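Local coordinates for protein inorganic pyrophosphatase (Helicobacter pylori, PDB 2BQX) that catalyses the magnesium-dependent hydrolysis of inorganic pyrophosphate to two phosphate ions, working as a homohexamer, at residues A[27-32]-A[38-43]. Residues are numbered along the deposited sequence; the frame is centred on the assembly and turned at random.
Sequences IKYELD and LMVDRV
Lys28 and Asp41 run side by side from neighbouring strands of an antiparallel hairpin and join in a salt bridge, NZ to OD1 2.9 Å, the ammonium meeting the oxygen on its anti side, 34° out of the carboxylate plane. Lysine has the length for this: its chain stays extended as far as CE and bends only at the last torsion (-66°). Glu30 OE1, 3.6 Å from Lys28 NZ, adds a longer salt bridge, and the shared cation probably offsets the closeness of the two carboxylates. A classic beta bulge sets Asp41 and Arg42 both opposite Lys28, whose O accepts from Asp41 N (2.9 Å) and Arg42 N (3.1 Å). On the other face, Tyr29 lies alongside Val40, CE1 to CG2 3.8 Å, while Leu38 crosses its base and Ile27 CG2 packs 3.6 Å above the ring plane near the rim. Tyrosine suits this buried place because its OH hydrogen-bonds to Gln79 N of the second subunit. Lys28 and Arg42 are predicted to bind substrate; Arg42 NE also bonds to Lys111 O of the second subunit. Strand 27-31 lies beside strand 14-21, Tyr29 and Glu20 sharing backbone hydrogen bonds, while strand 38-43 hydrogen-bonds through its backbone to the second subunit.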
loop_
_atom_site.group_PDB
_atom_site.type_symbol
_atom_site.label_atom_id
_atom_site.label_comp_id
_atom_site.label_asym_id
_atom_site.label_seq_id
_atom_site.Cartn_x
_atom_site.Cartn_y
_atom_site.Cartn_z
ATOM N N ILE A 27 8.176 11.013 4.909
ATOM C CA ILE A 27 8.425 11.259 6.326
ATOM C C ILE A 27 9.889 11.016 6.666
ATOM O O ILE A 27 10.399 9.904 6.518
ATOM C CB ILE A 27 7.574 10.345 7.232
ATOM C CG1 ILE A 27 6.084 10.562 6.951
ATOM C CG2 ILE A 27 7.888 10.653 8.707
ATOM C CD1 ILE A 27 5.169 9.603 7.690
ATOM N N LYS A 28 10.569 12.059 7.120
ATOM C CA LYS A 28 11.969 11.922 7.505
ATOM C C LYS A 28 12.060 11.658 9.004
ATOM O O LYS A 28 11.558 12.448 9.804
ATOM C CB LYS A 28 12.736 13.204 7.177
ATOM C CG LYS A 28 14.185 13.209 7.648
ATOM C CD LYS A 28 14.845 14.546 7.340
ATOM C CE LYS A 28 16.320 14.558 7.724
ATOM N NZ LYS A 28 16.518 14.442 9.191
ATOM N N TYR A 29 12.685 10.545 9.383
ATOM C CA TYR A 29 12.871 10.225 10.796
ATOM C C TYR A 29 14.318 10.566 11.122
ATOM O O TYR A 29 15.136 10.778 10.221
ATOM C CB TYR A 29 12.641 8.729 11.072
ATOM C CG TYR A 29 11.211 8.279 10.903
ATOM C CD1 TYR A 29 10.291 8.395 11.949
ATOM C CD2 TYR A 29 10.763 7.777 9.683
ATOM C CE1 TYR A 29 8.961 8.023 11.781
ATOM C CE2 TYR A 29 9.435 7.404 9.504
ATOM C CZ TYR A 29 8.538 7.532 10.557
ATOM O OH TYR A 29 7.211 7.200 10.384
ATOM N N GLU A 30 14.631 10.630 12.410
ATOM C CA GLU A 30 15.991 10.922 12.843
ATOM C C GLU A 30 16.272 10.191 14.146
ATOM O O GLU A 30 15.612 10.426 15.154
ATOM C CB GLU A 30 16.184 12.426 13.029
ATOM C CG GLU A 30 17.544 12.811 13.583
ATOM C CD GLU A 30 17.803 14.304 13.495
ATOM O OE1 GLU A 30 18.100 14.794 12.383
ATOM O OE2 GLU A 30 17.694 14.982 14.537
ATOM N N LEU A 31 17.259 9.304 14.115
ATOM C CA LEU A 31 17.619 8.522 15.287
ATOM C C LEU A 31 18.348 9.362 16.328
ATOM O O LEU A 31 19.283 10.096 16.007
ATOM C CB LEU A 31 18.499 7.339 14.877
ATOM C CG LEU A 31 18.764 6.289 15.957
ATOM C CD1 LEU A 31 17.477 5.538 16.247
ATOM C CD2 LEU A 31 19.846 5.324 15.483
ATOM N N ASP A 32 17.904 9.250 17.575
ATOM C CA ASP A 32 18.504 9.972 18.693
ATOM C C ASP A 32 19.653 9.114 19.231
ATOM O O ASP A 32 19.436 7.968 19.624
ATOM C CB ASP A 32 17.456 10.177 19.790
ATOM C CG ASP A 32 17.980 10.990 20.957
ATOM O OD1 ASP A 32 17.457 10.817 22.077
ATOM O OD2 ASP A 32 18.901 11.809 20.749
ATOM N N LEU A 38 13.631 6.673 17.590
ATOM C CA LEU A 38 13.448 7.076 16.205
ATOM C C LEU A 38 12.489 8.262 16.248
ATOM O O LEU A 38 11.288 8.088 16.456
ATOM C CB LEU A 38 12.836 5.918 15.414
ATOM C CG LEU A 38 12.808 6.041 13.892
ATOM C CD1 LEU A 38 14.236 6.135 13.360
ATOM C CD2 LEU A 38 12.100 4.826 13.298
ATOM N N MET A 39 13.020 9.466 16.060
ATOM C CA MET A 39 12.208 10.677 16.118
ATOM C C MET A 39 11.626 11.091 14.775
ATOM O O MET A 39 12.296 11.010 13.745
ATOM C CB MET A 39 13.044 11.848 16.646
ATOM C CG MET A 39 13.866 11.556 17.883
ATOM S SD MET A 39 12.871 11.291 19.344
ATOM C CE MET A 39 12.117 12.890 19.518
ATOM N N VAL A 40 10.373 11.533 14.792
ATOM C CA VAL A 40 9.735 12.021 13.579
ATOM C C VAL A 40 10.346 13.405 13.437
ATOM O O VAL A 40 10.161 14.258 14.305
ATOM C CB VAL A 40 8.217 12.159 13.748
ATOM C CG1 VAL A 40 7.616 12.775 12.490
ATOM C CG2 VAL A 40 7.598 10.792 14.021
ATOM N N ASP A 41 11.076 13.633 12.352
ATOM C CA ASP A 41 11.749 14.915 12.168
ATOM C C ASP A 41 11.044 15.870 11.214
ATOM O O ASP A 41 10.929 17.066 11.489
ATOM C CB ASP A 41 13.181 14.661 11.687
ATOM C CG ASP A 41 14.037 15.912 11.701
ATOM O OD1 ASP A 41 14.739 16.145 10.699
ATOM O OD2 ASP A 41 14.024 16.652 12.707
ATOM N N ARG A 42 10.560 15.354 10.093
ATOM C CA ARG A 42 9.905 16.231 9.139
ATOM C C ARG A 42 9.021 15.496 8.155
ATOM O O ARG A 42 9.301 14.361 7.784
ATOM C CB ARG A 42 10.979 17.006 8.365
ATOM C CG ARG A 42 10.471 17.854 7.210
ATOM C CD ARG A 42 9.712 19.064 7.718
ATOM N NE ARG A 42 10.413 19.701 8.828
ATOM C CZ ARG A 42 11.665 20.142 8.773
ATOM N NH1 ARG A 42 12.216 20.703 9.843
ATOM N NH2 ARG A 42 12.364 20.029 7.647
ATOM N N VAL A 43 7.936 16.150 7.760
ATOM C CA VAL A 43 7.046 15.604 6.752
ATOM C C VAL A 43 7.240 16.585 5.610
ATOM O O VAL A 43 7.031 17.790 5.778
ATOM C CB VAL A 43 5.567 15.608 7.188
ATOM C CG1 VAL A 43 4.706 15.058 6.059
ATOM C CG2 VAL A 43 5.379 14.747 8.437
#